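Local coordinates for ecdysteroid-phosphate phosphatase (Bombyx mori, PDB 3C7T), which hydrolyses ecdysteroid 22-phosphates to release the active steroid hormones and also shows protein tyrosine phosphatase activity, here seen as its histidine-phosphatase domain, at residues E14-T19 / K56-T61; L63-A68 / T96-L101; S88-C93 / I190-T195. All blocks are in the same frame, centred on the assembly; numbering follows the deposited sequence.

Interaction 1 of 3, residues E14-T19 / K56-T61; sequences ERVDLT and KDTPLT. With WO4 (tungstate(VI)ion), chain E.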
loop_
_atom_site.group_PDB
_atom_site.type_symbol
_atom_site.label_atom_id
_atom_site.label_comp_id
_atom_site.label_asym_id
_atom_site.label_seq_id
_atom_site.Cartn_x
_atom_site.Cartn_y
_atom_site.Cartn_z
ATOM N N GLU A 14 -5.975 -6.400 2.968
ATOM C CA GLU A 14 -6.976 -6.030 1.949
ATOM C C GLU A 14 -7.277 -7.168 0.976
ATOM O O GLU A 14 -6.358 -7.771 0.423
ATOM C CB GLU A 14 -6.469 -4.811 1.157
ATOM C CG GLU A 14 -7.420 -4.333 0.058
ATOM C CD GLU A 14 -6.907 -3.112 -0.686
ATOM O OE1 GLU A 14 -5.993 -3.239 -1.543
ATOM O OE2 GLU A 14 -7.454 -2.016 -0.429
ATOM N N ARG A 15 -8.571 -7.445 0.768
ATOM C CA ARG A 15 -9.005 -8.563 -0.089
ATOM C C ARG A 15 -9.238 -8.140 -1.539
ATOM O O ARG A 15 -9.866 -7.092 -1.792
ATOM C CB ARG A 15 -10.342 -9.114 0.451
ATOM C CG ARG A 15 -10.186 -9.920 1.732
ATOM C CD ARG A 15 -11.520 -10.150 2.380
ATOM N NE ARG A 15 -12.453 -10.966 1.583
ATOM C CZ ARG A 15 -13.517 -11.597 2.098
ATOM N NH1 ARG A 15 -13.790 -11.500 3.392
ATOM N NH2 ARG A 15 -14.317 -12.339 1.319
ATOM N N VAL A 16 -8.829 -8.981 -2.498
ATOM C CA VAL A 16 -9.132 -8.680 -3.897
ATOM C C VAL A 16 -10.659 -8.562 -4.110
ATOM O O VAL A 16 -11.136 -7.634 -4.743
ATOM C CB VAL A 16 -8.570 -9.763 -4.874
ATOM C CG1 VAL A 16 -9.101 -9.530 -6.294
ATOM C CG2 VAL A 16 -7.024 -9.733 -4.863
ATOM N N ASP A 17 -11.418 -9.532 -3.610
ATOM C CA ASP A 17 -12.878 -9.592 -3.900
ATOM C C ASP A 17 -13.671 -8.403 -3.337
ATOM O O ASP A 17 -14.747 -8.066 -3.863
ATOM C CB ASP A 17 -13.475 -10.954 -3.497
ATOM C CG ASP A 17 -13.470 -11.204 -1.996
ATOM O OD1 ASP A 17 -12.855 -10.457 -1.210
ATOM O OD2 ASP A 17 -14.075 -12.221 -1.566
ATOM N N LEU A 18 -13.134 -7.746 -2.309
ATOM C CA LEU A 18 -13.825 -6.584 -1.735
ATOM C C LEU A 18 -13.359 -5.264 -2.339
ATOM O O LEU A 18 -14.012 -4.215 -2.147
ATOM C CB LEU A 18 -13.646 -6.530 -0.210
ATOM C CG LEU A 18 -14.216 -7.715 0.586
ATOM C CD1 LEU A 18 -14.128 -7.496 2.113
ATOM C CD2 LEU A 18 -15.658 -8.044 0.135
ATOM N N THR A 19 -12.232 -5.313 -3.040
ATOM C CA THR A 19 -11.647 -4.133 -3.670
ATOM C C THR A 19 -12.088 -3.967 -5.115
ATOM O O THR A 19 -12.173 -2.838 -5.606
ATOM C CB THR A 19 -10.097 -4.242 -3.621
ATOM O OG1 THR A 19 -9.696 -4.351 -2.255
ATOM C CG2 THR A 19 -9.408 -3.033 -4.272
ATOM N N LYS A 56 -14.189 -18.235 -4.825
ATOM C CA LYS A 56 -14.592 -18.628 -3.462
ATOM C C LYS A 56 -13.594 -18.266 -2.363
ATOM O O LYS A 56 -13.962 -18.183 -1.176
ATOM C CB LYS A 56 -14.833 -20.140 -3.418
ATOM C CG LYS A 56 -16.012 -20.601 -4.263
ATOM C CD LYS A 56 -16.021 -22.101 -4.463
ATOM C CE LYS A 56 -17.342 -22.509 -5.071
ATOM N NZ LYS A 56 -17.188 -23.555 -6.127
ATOM N N ASP A 57 -12.336 -18.078 -2.743
ATOM C CA ASP A 57 -11.242 -18.000 -1.770
ATOM C C ASP A 57 -10.256 -16.942 -2.261
ATOM O O ASP A 57 -9.205 -17.258 -2.816
ATOM C CB ASP A 57 -10.598 -19.401 -1.600
ATOM C CG ASP A 57 -9.509 -19.451 -0.498
ATOM O OD1 ASP A 57 -9.622 -18.712 0.531
ATOM O OD2 ASP A 57 -8.554 -20.255 -0.678
ATOM N N THR A 58 -10.634 -15.678 -2.054
ATOM C CA THR A 58 -9.900 -14.517 -2.605
ATOM C C THR A 58 -8.424 -14.397 -2.174
ATOM O O THR A 58 -8.082 -14.704 -1.029
ATOM C CB THR A 58 -10.647 -13.218 -2.241
ATOM O OG1 THR A 58 -10.106 -12.126 -2.997
ATOM C CG2 THR A 58 -10.553 -12.952 -0.733
ATOM N N PRO A 59 -7.535 -13.974 -3.094
ATOM C CA PRO A 59 -6.167 -13.568 -2.716
ATOM C C PRO A 59 -6.205 -12.219 -1.993
ATOM O O PRO A 59 -7.217 -11.506 -2.063
ATOM C CB PRO A 59 -5.491 -13.340 -4.069
ATOM C CG PRO A 59 -6.353 -14.014 -5.087
ATOM C CD PRO A 59 -7.748 -13.907 -4.550
ATOM N N LEU A 60 -5.100 -11.856 -1.341
ATOM C CA LEU A 60 -4.873 -10.444 -0.979
ATOM C C LEU A 60 -4.511 -9.639 -2.213
ATOM O O LEU A 60 -3.921 -10.170 -3.143
ATOM C CB LEU A 60 -3.693 -10.316 -0.017
ATOM C CG LEU A 60 -3.718 -10.986 1.352
ATOM C CD1 LEU A 60 -2.396 -10.677 2.051
ATOM C CD2 LEU A 60 -4.927 -10.463 2.171
ATOM N N THR A 61 -4.808 -8.341 -2.169
ATOM C CA THR A 61 -4.295 -7.372 -3.143
ATOM C C THR A 61 -2.803 -7.172 -2.840
ATOM O O THR A 61 -2.310 -7.636 -1.790
ATOM C CB THR A 61 -4.987 -6.018 -2.971
ATOM O OG1 THR A 61 -4.799 -5.566 -1.633
ATOM C CG2 THR A 61 -6.503 -6.181 -3.263
HETATM W W WO4 E . -12.696 -11.090 6.963
HETATM O O1 WO4 E . -12.059 -10.389 8.648
HETATM O O2 WO4 E . -14.599 -11.358 7.468
HETATM O O3 WO4 E . -12.882 -9.909 5.377
HETATM O O4 WO4 E . -12.139 -12.911 6.483
HETATM O O HOH W 1 -13.295 -15.078 -1.238
#

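Interaction 2 of 3, residues L63-A68 / T96-L101; sequences LGWFQA and TAQGFL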
loop_
_atom_site.group_PDB
_atom_site.type_symbol
_atom_site.label_atom_id
_atom_site.label_comp_id
_atom_site.label_asym_id
_atom_site.label_seq_id
_atom_site.Cartn_x
_atom_site.Cartn_y
_atom_site.Cartn_z
ATOM N N LEU A 63 -1.623 -4.339 -1.987
ATOM C CA LEU A 63 -1.674 -3.520 -0.785
ATOM C C LEU A 63 -1.854 -4.429 0.434
ATOM O O LEU A 63 -1.291 -4.181 1.483
ATOM C CB LEU A 63 -2.833 -2.533 -0.854
ATOM C CG LEU A 63 -3.020 -1.662 0.385
ATOM C CD1 LEU A 63 -1.676 -1.092 0.901
ATOM C CD2 LEU A 63 -4.041 -0.579 0.113
ATOM N N GLY A 64 -2.674 -5.467 0.302
ATOM C CA GLY A 64 -2.915 -6.387 1.434
ATOM C C GLY A 64 -1.649 -7.071 1.923
ATOM O O GLY A 64 -1.414 -7.176 3.122
ATOM N N TRP A 65 -0.829 -7.556 0.992
ATOM C CA TRP A 65 0.523 -8.028 1.324
ATOM C C TRP A 65 1.347 -6.951 2.027
ATOM O O TRP A 65 1.989 -7.233 3.030
ATOM C CB TRP A 65 1.253 -8.451 0.061
ATOM C CG TRP A 65 0.890 -9.809 -0.379
ATOM C CD1 TRP A 65 -0.187 -10.165 -1.146
ATOM C CD2 TRP A 65 1.610 -11.015 -0.100
ATOM N NE1 TRP A 65 -0.171 -11.540 -1.370
ATOM C CE2 TRP A 65 0.924 -12.071 -0.742
ATOM C CE3 TRP A 65 2.796 -11.302 0.617
ATOM C CZ2 TRP A 65 1.366 -13.412 -0.675
ATOM C CZ3 TRP A 65 3.241 -12.631 0.676
ATOM C CH2 TRP A 65 2.527 -13.662 0.025
ATOM N N PHE A 66 1.315 -5.730 1.497
ATOM C CA PHE A 66 2.103 -4.605 2.057
ATOM C C PHE A 66 1.667 -4.232 3.475
ATOM O O PHE A 66 2.488 -4.002 4.362
ATOM C CB PHE A 66 1.959 -3.403 1.122
ATOM C CG PHE A 66 2.815 -2.238 1.493
ATOM C CD1 PHE A 66 4.201 -2.314 1.422
ATOM C CD2 PHE A 66 2.226 -1.045 1.897
ATOM C CE1 PHE A 66 4.998 -1.193 1.765
ATOM C CE2 PHE A 66 3.013 0.083 2.232
ATOM C CZ PHE A 66 4.403 -0.009 2.175
ATOM N N GLN A 67 0.354 -4.205 3.709
ATOM C CA GLN A 67 -0.182 -4.018 5.072
ATOM C C GLN A 67 0.348 -5.049 6.053
ATOM O O GLN A 67 0.751 -4.697 7.170
ATOM C CB GLN A 67 -1.723 -4.083 5.046
ATOM C CG GLN A 67 -2.341 -2.913 4.274
ATOM C CD GLN A 67 -3.862 -3.054 4.018
ATOM O OE1 GLN A 67 -4.401 -4.176 3.962
ATOM N NE2 GLN A 67 -4.554 -1.904 3.790
ATOM N N ALA A 68 0.374 -6.311 5.634
ATOM C CA ALA A 68 0.874 -7.398 6.522
ATOM C C ALA A 68 2.372 -7.210 6.767
ATOM O O ALA A 68 2.870 -7.396 7.875
ATOM C CB ALA A 68 0.589 -8.746 5.885
ATOM N N THR A 96 -1.502 -13.323 4.446
ATOM C CA THR A 96 -1.180 -12.309 5.446
ATOM C C THR A 96 -0.030 -12.821 6.324
ATOM O O THR A 96 0.897 -12.073 6.672
ATOM C CB THR A 96 -2.397 -11.932 6.263
ATOM O OG1 THR A 96 -3.405 -11.461 5.358
ATOM C CG2 THR A 96 -2.051 -10.801 7.315
ATOM N N ALA A 97 -0.097 -14.100 6.662
ATOM C CA ALA A 97 0.938 -14.712 7.504
ATOM C C ALA A 97 2.298 -14.616 6.821
ATOM O O ALA A 97 3.305 -14.284 7.472
ATOM C CB ALA A 97 0.560 -16.177 7.811
ATOM N N GLN A 98 2.342 -14.916 5.520
ATOM C CA GLN A 98 3.604 -14.809 4.801
ATOM C C GLN A 98 4.103 -13.364 4.718
ATOM O O GLN A 98 5.278 -13.121 4.960
ATOM C CB GLN A 98 3.523 -15.421 3.400
ATOM C CG GLN A 98 4.894 -15.511 2.704
ATOM C CD GLN A 98 5.867 -16.367 3.483
ATOM O OE1 GLN A 98 5.544 -17.494 3.864
ATOM N NE2 GLN A 98 7.064 -15.834 3.741
ATOM N N GLY A 99 3.226 -12.408 4.377
ATOM C CA GLY A 99 3.630 -10.991 4.362
ATOM C C GLY A 99 4.155 -10.565 5.724
ATOM O O GLY A 99 5.199 -9.912 5.829
ATOM N N PHE A 100 3.476 -10.995 6.785
ATOM C CA PHE A 100 3.906 -10.661 8.138
ATOM C C PHE A 100 5.345 -11.180 8.378
ATOM O O PHE A 100 6.246 -10.447 8.835
ATOM C CB PHE A 100 2.917 -11.263 9.153
ATOM C CG PHE A 100 3.366 -11.141 10.570
ATOM C CD1 PHE A 100 3.223 -9.934 11.257
ATOM C CD2 PHE A 100 3.905 -12.244 11.246
ATOM C CE1 PHE A 100 3.645 -9.808 12.567
ATOM C CE2 PHE A 100 4.317 -12.125 12.567
ATOM C CZ PHE A 100 4.182 -10.899 13.224
ATOM N N LEU A 101 5.552 -12.455 8.056
ATOM C CA LEU A 101 6.879 -13.078 8.215
ATOM C C LEU A 101 7.943 -12.435 7.345
ATOM O O LEU A 101 9.115 -12.357 7.744
ATOM C CB LEU A 101 6.794 -14.605 7.960
ATOM C CG LEU A 101 6.011 -15.408 8.996
ATOM C CD1 LEU A 101 5.826 -16.864 8.533
ATOM C CD2 LEU A 101 6.676 -15.377 10.362
#

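Interaction 3 of 3, residues S88-C93 / I190-T195; sequences SPALRC and IGHAIT. With WO4 (tungstate(VI)ion), chain E.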
loop_
_atom_site.group_PDB
_atom_site.type_symbol
_atom_site.label_atom_id
_atom_site.label_comp_id
_atom_site.label_asym_id
_atom_site.label_seq_id
_atom_site.Cartn_x
_atom_site.Cartn_y
_atom_site.Cartn_z
ATOM N N SER A 88 -5.667 -19.076 9.788
ATOM C CA SER A 88 -6.892 -19.640 9.247
ATOM C C SER A 88 -6.574 -20.201 7.863
ATOM O O SER A 88 -5.681 -19.706 7.207
ATOM C CB SER A 88 -7.932 -18.523 9.120
ATOM O OG SER A 88 -8.942 -18.892 8.221
ATOM N N PRO A 89 -7.280 -21.260 7.422
ATOM C CA PRO A 89 -6.932 -21.841 6.125
ATOM C C PRO A 89 -7.370 -21.010 4.896
ATOM O O PRO A 89 -7.021 -21.384 3.766
ATOM C CB PRO A 89 -7.629 -23.216 6.164
ATOM C CG PRO A 89 -8.787 -23.006 7.067
ATOM C CD PRO A 89 -8.358 -22.008 8.097
ATOM N N ALA A 90 -8.108 -19.908 5.108
ATOM C CA ALA A 90 -8.470 -18.976 4.026
ATOM C C ALA A 90 -7.202 -18.435 3.390
ATOM O O ALA A 90 -6.255 -18.040 4.110
ATOM C CB ALA A 90 -9.326 -17.815 4.564
ATOM N N LEU A 91 -7.186 -18.360 2.053
ATOM C CA LEU A 91 -5.976 -17.927 1.354
ATOM C C LEU A 91 -5.518 -16.553 1.803
ATOM O O LEU A 91 -4.303 -16.323 1.926
ATOM C CB LEU A 91 -6.158 -17.908 -0.161
ATOM C CG LEU A 91 -4.964 -17.362 -0.935
ATOM C CD1 LEU A 91 -3.692 -18.224 -0.703
ATOM C CD2 LEU A 91 -5.318 -17.173 -2.444
ATOM N N ARG A 92 -6.461 -15.648 2.039
ATOM C CA ARG A 92 -6.104 -14.285 2.506
ATOM C C ARG A 92 -5.339 -14.292 3.836
ATOM O O ARG A 92 -4.466 -13.443 4.079
ATOM C CB ARG A 92 -7.363 -13.413 2.595
ATOM C CG ARG A 92 -8.424 -13.963 3.546
ATOM C CD ARG A 92 -9.693 -13.134 3.444
ATOM N NE ARG A 92 -10.861 -13.607 4.192
ATOM C CZ ARG A 92 -11.735 -14.535 3.767
ATOM N NH1 ARG A 92 -11.552 -15.198 2.614
ATOM N NH2 ARG A 92 -12.784 -14.835 4.530
ATOM N N CYS A 93 -5.660 -15.253 4.689
ATOM C CA CYS A 93 -5.017 -15.354 6.005
ATOM C C CYS A 93 -3.612 -15.949 5.891
ATOM O O CYS A 93 -2.653 -15.461 6.517
ATOM C CB CYS A 93 -5.888 -16.149 6.982
ATOM S SG CYS A 93 -7.580 -15.510 7.106
ATOM N N ILE A 190 -3.385 -15.545 12.885
ATOM C CA ILE A 190 -3.656 -14.682 11.735
ATOM C C ILE A 190 -4.923 -15.164 11.073
ATOM O O ILE A 190 -4.999 -16.297 10.572
ATOM C CB ILE A 190 -2.459 -14.626 10.778
ATOM C CG1 ILE A 190 -1.283 -13.986 11.530
ATOM C CG2 ILE A 190 -2.838 -13.840 9.491
ATOM C CD1 ILE A 190 0.086 -14.140 10.885
ATOM N N GLY A 191 -5.942 -14.313 11.108
ATOM C CA GLY A 191 -7.285 -14.769 10.768
ATOM C C GLY A 191 -8.203 -13.675 10.265
ATOM O O GLY A 191 -7.893 -12.960 9.318
ATOM N N HIS A 192 -9.345 -13.569 10.925
ATOM C CA HIS A 192 -10.491 -12.811 10.453
ATOM C C HIS A 192 -10.744 -11.687 11.469
ATOM O O HIS A 192 -10.039 -11.613 12.472
ATOM C CB HIS A 192 -11.688 -13.775 10.339
ATOM C CG HIS A 192 -11.429 -14.941 9.428
ATOM N ND1 HIS A 192 -11.533 -14.858 8.053
ATOM C CD2 HIS A 192 -11.036 -16.207 9.701
ATOM C CE1 HIS A 192 -11.215 -16.027 7.520
ATOM N NE2 HIS A 192 -10.924 -16.867 8.502
ATOM N N ALA A 193 -11.730 -10.823 11.230
ATOM C CA ALA A 193 -12.006 -9.693 12.138
ATOM C C ALA A 193 -12.325 -10.200 13.552
ATOM O O ALA A 193 -11.854 -9.636 14.552
ATOM C CB ALA A 193 -13.138 -8.826 11.600
ATOM N N ILE A 194 -13.062 -11.314 13.605
ATOM C CA ILE A 194 -13.525 -11.931 14.857
ATOM C C ILE A 194 -12.380 -12.579 15.678
ATOM O O ILE A 194 -12.500 -12.786 16.905
ATOM C CB ILE A 194 -14.661 -12.949 14.526
ATOM C CG1 ILE A 194 -15.421 -13.423 15.775
ATOM C CG2 ILE A 194 -14.127 -14.136 13.706
ATOM C CD1 ILE A 194 -16.016 -12.314 16.597
ATOM N N THR A 195 -11.264 -12.881 15.011
ATOM C CA THR A 195 -10.121 -13.565 15.622
ATOM C C THR A 195 -9.566 -12.823 16.838
ATOM O O THR A 195 -9.149 -13.451 17.840
ATOM C CB THR A 195 -9.006 -13.810 14.586
ATOM O OG1 THR A 195 -9.538 -14.623 13.543
ATOM C CG2 THR A 195 -7.766 -14.526 15.220
HETATM W W WO4 E . -12.696 -11.090 6.963
HETATM O O1 WO4 E . -12.059 -10.389 8.648
HETATM O O2 WO4 E . -14.599 -11.358 7.468
HETATM O O3 WO4 E . -12.882 -9.909 5.377
HETATM O O4 WO4 E . -12.139 -12.911 6.483
#

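Interaction 1 of 3, residues E14-T19 / K56-T61
The carbonyl oxygen of Pro59 takes two donors at once. Val16 N reaches Pro59 O at 3.0 Å on a nearly straight bond (172°), while the hydroxyl of Thr58 reaches the same oxygen, one residue on, within the plane of the carbonyl. Thr58 OG1 also has a lone pair to offer: anti to the backbone N (chi1 -168°), it accepts the N-H of Asp17 at 3.0 Å, in the first turn of helix 16-19. Further along, Thr61 N binds Glu14 O and Thr61 OG1 donates to Glu14 OE1 at 2.6 Å, using the carboxylate's anti lone pair. Threonine suits this place, since its methyl CG2 also packs on Val16 while its hydroxyl caps the start of helix 62-77 at Gly64 N. Glu14 OE2 is hydrogen-bonded to Ser251 of the second subunit.

Arg15 lies across the Thr58 methyl, NE to CG2 3.6 Å, and grips Asp17 side-on: NE meets OD1 and NH2 meets OD2, each on a syn lone pair. That double hold fixes the guanidinium's rotation and turns NH1 to the tungstate, where Arg15 NH1 meets WO4 O3 at 2.7 Å, near the guanidinium plane. A water joins Asp17 OD2 to Thr58 N, so the second-shell carboxylate is itself anchored to the 56-61 loop. A leucine in place of Arg15 would probably leave Asp17 without its cationic mate and strip one donor from the anion. With His12, the residue that becomes phosphorylated, close beside Arg15, the arrangement belongs to the phosphate pocket of the histidine phosphatase fold, in which the end of the first strand and the turn after it supply Arg11 and Arg15 to the anion.

Interaction 2 of 3, residues L63-A68 / T96-L101
The indole of Trp65 presents the rim of its six-membered ring to helix 96-101: Gln98 CG sits at the edge near the ring plane, 3.9 Å from Trp65 CZ3, and Gly99 N approaches the same carbon obliquely at 3.7 Å. The Phe100 ring has Ala68 O near its plane at the edge, while the ring itself leads off to Ile188 of strand 187-191. A chi1 of 172° sets Phe100 CG opposite the backbone N and turns the ring from helix 63-68 toward the sheet.

Between these aromatic residues the backbones come close. The axes of the two short helical segments pass 7.7 Å apart at a crossing angle of -50°, a close crossing made possible by Gly99 and Ala68: a CB on Gly99 would fall about 3.0 Å from both Ala68 CB and Trp65 O. Ala68 CB lies 3.4 Å from Thr96 O and also touches the Thr96 methyl, while Phe100 CA-H points to Ala68 O at 3.4 Å (151° at the hydrogen), a CA-H...O contact of the kind seen where helices pack through small residues. In the alpha/beta fold of the histidine phosphatases, helices 62-77 and 91-104 here meet directly, the second also lying against the central sheet.

The polar ends look elsewhere. Gln98 lends only its aliphatic CB and CG to the indole, its amide oxygen accepting from Asn144 N and its amide nitrogen bonding Asp102. Thr96 likewise gives its methyl to Ala68, while its hydroxyl bonds Arg92 O and Gly13 N, the latter next to the phosphorylated His12.

Interaction 3 of 3, residues S88-C93 / I190-T195
Cys93 places its sulfur over one face of the His192 imidazole, SG 4.0 Å from the ring centroid and offset toward the rim, nearest CE1. Sulfur is polarisable and slim enough to sit over the face of the ring. With SG anti to the carbonyl carbon (chi1 -53°), the sulfur is directed from helix 91-104 onto the imidazole.

Both ring nitrogens are engaged. NE2 shares a hydrogen bond of 2.8 Å with Ser88 OG; ND1 donates to the tungstate, His192 ND1 to WO4 O4 being 2.6 Å on a nearly straight path (169°). Bonds at both nitrogens hold the ring's rotation. The same oxygen lies at the edge of the Arg92 guanidinium, in its plane, taking NE at 2.7 Å and NH2 at 2.8 Å, so three donors close on O4. Arg92 crosses His192 at about a right angle, the two planes 73° apart, and its extended chain from CG to NE spans the distance from helix 91-104 to the anion. Ala90 CB lies over one face of that guanidinium, toward its rim, and also brushes His192 CE1, the small methyl fitting between the two groups.

This is the active site of the histidine phosphatase fold, built at the C-terminal end of the parallel strands: 84-87 leads into Ser88, and 187-191 delivers His192, inferred to be catalytic. The backbone just after His192 contributes too, with Ala193 N bonded to tungstate O1. Arg11, Arg15 and Lys224 complete the hydrogen-bonded shell of the anion.

Further from the pocket, Ser88 N donates to Ile190 O at 3.0 Å, continuing the pairing of the neighbouring strands, and Ile190 CG2 rests on Cys93 O. His192 N is anchored by Thr195 OG1, which steadies the turn that carries the imidazole. Gly191 adopts a backbone in which a CB would collide with Thr195 OG1.

Following the chain from the N terminus, interaction 1 closes first, bringing the loop before helix 62-77 back to the turn after strand 5-11. Interaction 2 then opens on that same helix and pairs it with helix 91-104. Interaction 3 starts at the front of helix 91-104, before interaction 2 has closed, and ends far along at strand 187-191, so interactions 2 and 3 cross while interaction 1 stands in series with both. Direct contacts join them: Gln67 to Glu14, Asp57 to Leu91, and Ala97 to Ile190. Interactions 1 and 3 both reach the tungstate, whereas interactions 1 and 2 both touch the second subunit.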